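PDB 5FLG: 6-carboxyhexanoate--coa ligase from Bacillus subtilis, which belongs to the 6-carboxyhexanoate--CoA ligase family and binds phosphoaminophosphonic acid-adenylate ester, pimelic acid and magnesium ions. Local coordinates for residues Gly125-Asp138 against Arg228-Ile242. Sequence-based numbering, arbitrary orientation.
Sequences GAVLFDIHTGKRMD and RVFFIDGSNDVNTYI. With ANP (phosphoaminophosphonic acid-adenylate ester), chain D.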
loop_
_atom_site.group_PDB
_atom_site.type_symbol
_atom_site.label_atom_id
_atom_site.label_comp_id
_atom_site.label_asym_id
_atom_site.label_seq_id
_atom_site.Cartn_x
_atom_site.Cartn_y
_atom_site.Cartn_z
ATOM N N GLY A 125 -1.645 -16.854 4.447
ATOM C CA GLY A 125 -0.630 -16.871 5.482
ATOM C C GLY A 125 -0.508 -18.283 5.990
ATOM O O GLY A 125 -0.441 -19.239 5.200
ATOM N N ALA A 126 -0.440 -18.406 7.317
ATOM C CA ALA A 126 -0.185 -19.670 7.954
ATOM C C ALA A 126 -1.425 -20.099 8.715
ATOM O O ALA A 126 -2.237 -19.269 9.118
ATOM C CB ALA A 126 0.981 -19.557 8.930
ATOM N N VAL A 127 -1.563 -21.406 8.834
ATOM C CA VAL A 127 -2.584 -22.013 9.640
ATOM C C VAL A 127 -1.983 -22.349 10.983
ATOM O O VAL A 127 -0.857 -22.823 11.047
ATOM C CB VAL A 127 -3.060 -23.308 8.962
ATOM C CG1 VAL A 127 -3.986 -24.088 9.898
ATOM C CG2 VAL A 127 -3.747 -22.970 7.638
ATOM N N LEU A 128 -2.766 -22.172 12.043
ATOM C CA LEU A 128 -2.348 -22.537 13.382
ATOM C C LEU A 128 -3.126 -23.758 13.844
ATOM O O LEU A 128 -4.365 -23.746 13.850
ATOM C CB LEU A 128 -2.612 -21.380 14.361
ATOM C CG LEU A 128 -1.560 -20.289 14.581
ATOM C CD1 LEU A 128 -1.066 -19.691 13.280
ATOM C CD2 LEU A 128 -2.093 -19.195 15.492
ATOM N N PHE A 129 -2.395 -24.805 14.233
ATOM C CA PHE A 129 -2.981 -26.078 14.468
ATOM C C PHE A 129 -2.715 -26.484 15.928
ATOM O O PHE A 129 -1.577 -26.668 16.358
ATOM C CB PHE A 129 -2.412 -27.105 13.477
ATOM C CG PHE A 129 -3.312 -28.289 13.246
ATOM C CD1 PHE A 129 -4.572 -28.120 12.686
ATOM C CD2 PHE A 129 -2.946 -29.555 13.681
ATOM C CE1 PHE A 129 -5.438 -29.197 12.546
ATOM C CE2 PHE A 129 -3.811 -30.630 13.545
ATOM C CZ PHE A 129 -5.061 -30.451 12.976
ATOM N N ASP A 130 -3.773 -26.631 16.693
ATOM C CA ASP A 130 -3.630 -26.899 18.134
ATOM C C ASP A 130 -3.354 -28.366 18.359
ATOM O O ASP A 130 -4.174 -29.187 17.997
ATOM C CB ASP A 130 -4.925 -26.523 18.790
ATOM C CG ASP A 130 -4.914 -26.707 20.298
ATOM O OD1 ASP A 130 -4.056 -27.414 20.873
ATOM O OD2 ASP A 130 -5.820 -26.127 20.894
ATOM N N ILE A 131 -2.242 -28.704 19.017
ATOM C CA ILE A 131 -1.873 -30.099 19.192
ATOM C C ILE A 131 -2.665 -30.731 20.353
ATOM O O ILE A 131 -2.627 -31.915 20.531
ATOM C CB ILE A 131 -0.385 -30.295 19.492
ATOM C CG1 ILE A 131 -0.066 -29.855 20.924
ATOM C CG2 ILE A 131 0.480 -29.558 18.503
ATOM C CD1 ILE A 131 1.313 -30.271 21.397
ATOM N N HIS A 132 -3.433 -29.949 21.074
ATOM C CA HIS A 132 -4.297 -30.513 22.126
ATOM C C HIS A 132 -5.658 -30.954 21.595
ATOM O O HIS A 132 -6.140 -32.020 21.924
ATOM C CB HIS A 132 -4.508 -29.487 23.236
ATOM C CG HIS A 132 -3.264 -29.168 23.986
ATOM N ND1 HIS A 132 -2.386 -30.143 24.412
ATOM C CD2 HIS A 132 -2.751 -27.984 24.401
ATOM C CE1 HIS A 132 -1.404 -29.579 25.092
ATOM N NE2 HIS A 132 -1.581 -28.267 25.069
ATOM N N THR A 133 -6.287 -30.116 20.792
ATOM C CA THR A 133 -7.600 -30.420 20.252
ATOM C C THR A 133 -7.478 -31.172 18.947
ATOM O O THR A 133 -8.468 -31.674 18.450
ATOM C CB THR A 133 -8.376 -29.139 19.961
ATOM O OG1 THR A 133 -7.649 -28.354 18.996
ATOM C CG2 THR A 133 -8.546 -28.328 21.229
ATOM N N GLY A 134 -6.320 -31.096 18.294
ATOM C CA GLY A 134 -6.167 -31.677 16.942
ATOM C C GLY A 134 -6.987 -30.960 15.874
ATOM O O GLY A 134 -7.369 -31.558 14.885
ATOM N N LYS A 135 -7.165 -29.659 16.044
ATOM C CA LYS A 135 -7.983 -28.835 15.154
ATOM C C LYS A 135 -7.260 -27.513 14.872
ATOM O O LYS A 135 -6.513 -27.025 15.708
ATOM C CB LYS A 135 -9.320 -28.451 15.814
ATOM C CG LYS A 135 -10.176 -29.599 16.326
ATOM C CD LYS A 135 -11.402 -29.037 17.049
ATOM C CE LYS A 135 -12.278 -30.112 17.669
ATOM N NZ LYS A 135 -12.333 -31.339 16.825
ATOM N N ARG A 136 -7.672 -26.855 13.802
ATOM C CA ARG A 136 -7.245 -25.512 13.485
ATOM C C ARG A 136 -7.727 -24.556 14.553
ATOM O O ARG A 136 -8.839 -24.642 15.024
ATOM C CB ARG A 136 -7.769 -25.075 12.130
ATOM C CG ARG A 136 -7.346 -23.665 11.746
ATOM C CD ARG A 136 -7.601 -23.382 10.267
ATOM N NE ARG A 136 -7.153 -22.029 9.950
ATOM C CZ ARG A 136 -7.310 -21.424 8.774
ATOM N NH1 ARG A 136 -7.932 -22.033 7.794
ATOM N NH2 ARG A 136 -6.885 -20.180 8.611
ATOM N N MET A 137 -6.891 -23.600 14.886
ATOM C CA MET A 137 -7.038 -22.848 16.111
ATOM C C MET A 137 -7.328 -21.388 15.764
ATOM O O MET A 137 -8.120 -20.737 16.399
ATOM C CB MET A 137 -5.720 -23.006 16.880
ATOM C CG MET A 137 -5.634 -22.395 18.253
ATOM S SD MET A 137 -3.945 -22.644 18.859
ATOM C CE MET A 137 -4.225 -22.501 20.632
ATOM N N ASP A 138 -6.732 -20.872 14.697
ATOM C CA ASP A 138 -7.033 -19.509 14.299
ATOM C C ASP A 138 -8.339 -19.453 13.536
ATOM O O ASP A 138 -8.745 -20.419 12.877
ATOM C CB ASP A 138 -5.914 -18.941 13.436
ATOM C CG ASP A 138 -5.870 -19.555 12.059
ATOM O OD1 ASP A 138 -5.455 -20.718 11.949
ATOM O OD2 ASP A 138 -6.378 -18.930 11.105
ATOM N N ARG A 228 1.809 -23.875 4.888
ATOM C CA ARG A 228 2.460 -23.270 6.004
ATOM C C ARG A 228 1.560 -23.562 7.223
ATOM O O ARG A 228 0.527 -22.937 7.392
ATOM C CB ARG A 228 2.598 -21.764 5.773
ATOM C CG ARG A 228 3.765 -21.110 6.491
ATOM C CD ARG A 228 5.039 -21.568 5.854
ATOM N NE ARG A 228 6.239 -20.796 6.166
ATOM C CZ ARG A 228 6.926 -20.092 5.275
ATOM N NH1 ARG A 228 6.370 -19.739 4.109
ATOM N NH2 ARG A 228 8.173 -19.766 5.534
ATOM N N VAL A 229 2.005 -24.457 8.076
ATOM C CA VAL A 229 1.266 -24.811 9.298
ATOM C C VAL A 229 2.190 -24.678 10.498
ATOM O O VAL A 229 3.322 -25.198 10.476
ATOM C CB VAL A 229 0.777 -26.277 9.250
ATOM C CG1 VAL A 229 -0.013 -26.620 10.501
ATOM C CG2 VAL A 229 -0.093 -26.500 8.024
ATOM N N PHE A 230 1.652 -24.093 11.581
ATOM C CA PHE A 230 2.364 -23.990 12.835
ATOM C C PHE A 230 1.635 -24.872 13.838
ATOM O O PHE A 230 0.480 -24.625 14.134
ATOM C CB PHE A 230 2.345 -22.545 13.381
ATOM C CG PHE A 230 2.943 -21.517 12.460
ATOM C CD1 PHE A 230 3.865 -21.880 11.495
ATOM C CD2 PHE A 230 2.668 -20.180 12.635
ATOM C CE1 PHE A 230 4.385 -20.928 10.630
ATOM C CE2 PHE A 230 3.233 -19.213 11.802
ATOM C CZ PHE A 230 4.091 -19.603 10.787
ATOM N N PHE A 231 2.340 -25.830 14.398
ATOM C CA PHE A 231 1.763 -26.714 15.375
ATOM C C PHE A 231 1.921 -26.087 16.748
ATOM O O PHE A 231 3.044 -25.795 17.188
ATOM C CB PHE A 231 2.456 -28.065 15.294
ATOM C CG PHE A 231 2.158 -28.826 14.025
ATOM C CD1 PHE A 231 1.061 -29.659 13.944
ATOM C CD2 PHE A 231 2.968 -28.682 12.895
ATOM C CE1 PHE A 231 0.787 -30.355 12.782
ATOM C CE2 PHE A 231 2.688 -29.351 11.718
ATOM C CZ PHE A 231 1.591 -30.187 11.659
ATOM N N ILE A 232 0.790 -25.733 17.345
ATOM C CA ILE A 232 0.756 -24.921 18.569
ATOM C C ILE A 232 0.414 -25.722 19.831
ATOM O O ILE A 232 -0.511 -26.538 19.841
ATOM C CB ILE A 232 -0.311 -23.822 18.468
ATOM C CG1 ILE A 232 -0.077 -22.983 17.226
ATOM C CG2 ILE A 232 -0.341 -22.970 19.729
ATOM C CD1 ILE A 232 1.196 -22.167 17.247
ATOM N N ASP A 233 1.189 -25.482 20.880
ATOM C CA ASP A 233 0.958 -26.050 22.191
ATOM C C ASP A 233 0.916 -24.926 23.214
ATOM O O ASP A 233 1.956 -24.501 23.721
ATOM C CB ASP A 233 2.088 -26.995 22.569
ATOM C CG ASP A 233 2.044 -27.390 24.052
ATOM O OD1 ASP A 233 1.152 -26.899 24.782
ATOM O OD2 ASP A 233 2.899 -28.189 24.486
ATOM N N GLY A 234 -0.278 -24.447 23.519
ATOM C CA GLY A 234 -0.413 -23.320 24.414
ATOM C C GLY A 234 -1.799 -23.266 25.025
ATOM O O GLY A 234 -2.772 -23.695 24.397
ATOM N N SER A 235 -1.875 -22.766 26.262
ATOM C CA SER A 235 -3.151 -22.603 26.961
ATOM C C SER A 235 -3.743 -21.263 26.610
ATOM O O SER A 235 -4.920 -21.015 26.865
ATOM C CB SER A 235 -2.971 -22.644 28.483
ATOM O OG SER A 235 -2.445 -23.883 28.915
ATOM N N ASN A 236 -2.896 -20.335 26.185
ATOM C CA ASN A 236 -3.306 -18.948 26.185
ATOM C C ASN A 236 -4.241 -18.689 25.022
ATOM O O ASN A 236 -4.469 -19.553 24.175
ATOM C CB ASN A 236 -2.099 -18.015 26.134
ATOM C CG ASN A 236 -1.246 -18.101 27.388
ATOM O OD1 ASN A 236 -1.755 -18.304 28.492
ATOM N ND2 ASN A 236 0.063 -17.958 27.222
ATOM N N ASP A 237 -4.799 -17.497 24.983
ATOM C CA ASP A 237 -5.670 -17.150 23.892
ATOM C C ASP A 237 -4.850 -17.083 22.609
ATOM O O ASP A 237 -3.774 -16.494 22.581
ATOM C CB ASP A 237 -6.320 -15.800 24.174
ATOM C CG ASP A 237 -7.272 -15.374 23.084
ATOM O OD1 ASP A 237 -8.295 -16.052 22.845
ATOM O OD2 ASP A 237 -6.996 -14.337 22.470
ATOM N N VAL A 238 -5.446 -17.576 21.533
ATOM C CA VAL A 238 -4.807 -17.633 20.240
ATOM C C VAL A 238 -4.526 -16.224 19.722
ATOM O O VAL A 238 -3.574 -16.007 19.001
ATOM C CB VAL A 238 -5.673 -18.425 19.235
ATOM C CG1 VAL A 238 -6.918 -17.642 18.865
ATOM C CG2 VAL A 238 -4.870 -18.754 17.980
ATOM N N ASN A 239 -5.333 -15.252 20.116
ATOM C CA ASN A 239 -5.125 -13.891 19.645
ATOM C C ASN A 239 -3.836 -13.268 20.150
ATOM O O ASN A 239 -3.240 -12.446 19.487
ATOM C CB ASN A 239 -6.292 -13.008 20.032
ATOM C CG ASN A 239 -7.573 -13.474 19.405
ATOM O OD1 ASN A 239 -7.745 -13.367 18.191
ATOM N ND2 ASN A 239 -8.425 -14.115 20.206
ATOM N N THR A 240 -3.420 -13.641 21.347
ATOM C CA THR A 240 -2.165 -13.164 21.863
ATOM C C THR A 240 -1.037 -13.707 20.988
ATOM O O THR A 240 -0.131 -12.977 20.621
ATOM C CB THR A 240 -1.992 -13.618 23.323
ATOM O OG1 THR A 240 -1.874 -15.046 23.366
ATOM C CG2 THR A 240 -3.227 -13.211 24.132
ATOM N N TYR A 241 -1.116 -14.988 20.632
ATOM C CA TYR A 241 -0.080 -15.596 19.816
ATOM C C TYR A 241 -0.050 -14.901 18.460
ATOM O O TYR A 241 1.030 -14.557 17.951
ATOM C CB TYR A 241 -0.317 -17.103 19.637
ATOM C CG TYR A 241 -0.432 -17.930 20.925
ATOM C CD1 TYR A 241 0.191 -17.529 22.102
ATOM C CD2 TYR A 241 -1.084 -19.158 20.926
ATOM C CE1 TYR A 241 0.162 -18.329 23.244
ATOM C CE2 TYR A 241 -1.141 -19.951 22.068
ATOM C CZ TYR A 241 -0.526 -19.529 23.223
ATOM O OH TYR A 241 -0.492 -20.378 24.306
ATOM N N ILE A 242 -1.232 -14.661 17.902
ATOM C CA ILE A 242 -1.370 -14.034 16.581
ATOM C C ILE A 242 -0.760 -12.639 16.601
ATOM O O ILE A 242 -0.078 -12.208 15.657
ATOM C CB ILE A 242 -2.859 -13.959 16.142
ATOM C CG1 ILE A 242 -3.345 -15.336 15.688
ATOM C CG2 ILE A 242 -3.043 -12.952 15.010
ATOM C CD1 ILE A 242 -4.801 -15.371 15.295
HETATM P PG ANP D . 6.301 -15.223 -2.524
HETATM O O1G ANP D . 6.313 -14.008 -3.411
HETATM O O2G ANP D . 6.334 -16.506 -3.308
HETATM O O3G ANP D . 7.306 -15.233 -1.418
HETATM P PB ANP D . 4.478 -15.870 -0.269
HETATM O O1B ANP D . 5.523 -15.379 0.669
HETATM O O2B ANP D . 3.024 -15.659 -0.068
HETATM N N3B ANP D . 4.750 -15.135 -1.810
HETATM P PA ANP D . 5.979 -18.322 -0.148
HETATM O O1A ANP D . 6.248 -19.351 -1.146
HETATM O O2A ANP D . 7.047 -17.417 0.398
HETATM O O3A ANP D . 4.691 -17.449 -0.556
HETATM O "O5'" ANP D . 5.327 -19.156 1.118
HETATM C "C5'" ANP D . 4.580 -20.319 0.896
HETATM C "C4'" ANP D . 3.307 -20.275 1.745
HETATM O "O4'" ANP D . 3.674 -20.089 3.118
HETATM C "C3'" ANP D . 2.406 -19.110 1.368
HETATM O "O3'" ANP D . 1.435 -19.490 0.401
HETATM C "C2'" ANP D . 1.719 -18.794 2.664
HETATM O "O2'" ANP D . 0.660 -19.733 2.861
HETATM C "C1'" ANP D . 2.809 -19.082 3.657
HETATM N N9 ANP D . 3.510 -17.830 3.963
HETATM C C8 ANP D . 4.409 -17.141 3.175
HETATM N N7 ANP D . 4.896 -16.074 3.850
HETATM C C5 ANP D . 4.269 -16.057 5.066
HETATM C C6 ANP D . 4.259 -15.199 6.262
HETATM N N6 ANP D . 4.998 -14.089 6.342
HETATM N N1 ANP D . 3.482 -15.551 7.309
HETATM C C2 ANP D . 2.700 -16.636 7.258
HETATM N N3 ANP D . 2.688 -17.517 6.244
HETATM C C4 ANP D . 3.359 -17.205 5.109
HETATM O O HOH W 1 -0.919 -22.010 5.252
#
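Val-127 to Asp-130 pair in parallel with Val-229 to Ile-232, as neighbouring strands of the mixed sheet. Five backbone hydrogen bonds join them, from Val-127 N to Arg-228 O (3.0 Å) through to Ile-131 N to Ile-232 O (2.9 Å). Strand 188-194 runs antiparallel on the other edge of 227-232.

Apolar contacts cover both faces of the sheet. Ala-126 CB sits over one face of the Phe-230 ring, a CH-pi contact 3.9 Å from the centroid. On the same side Leu-128 CD1 meets Phe-230 CD2, while Leu-128 CD2 reaches Val-238 CG2 at 3.8 Å. The Met-137 chain runs extended, with CG anti to the backbone N (chi1 -176°), which carries SD to 3.7 Å from Ile-232 CG2. Met-137 CG also touches Val-238 on helix 238-247. On the opposite face Phe-129 and Phe-231 lie side by side, pointing the same way, against helix 107-116.

Just past the strand ends, His-132 NE2 gives Asp-233 OD1 a weak bond (3.1 Å). Asp-138 braces its own segment: OD1 takes Leu-128 N and Arg-136 NE from opposite faces of its carboxylate. Arg-136 NH2 completes a side-on salt bridge at OD2, which also bonds Thr-140.

At the nucleotide end, ANP O2' donates to Gly-125 O (2.6 Å) and Arg-228 NH1 to ANP O4' (2.9 Å). Glu-191 pairs with Arg-228 NE and probably steadies the guanidinium. The strand pairing thus places two ribose-binding groups together.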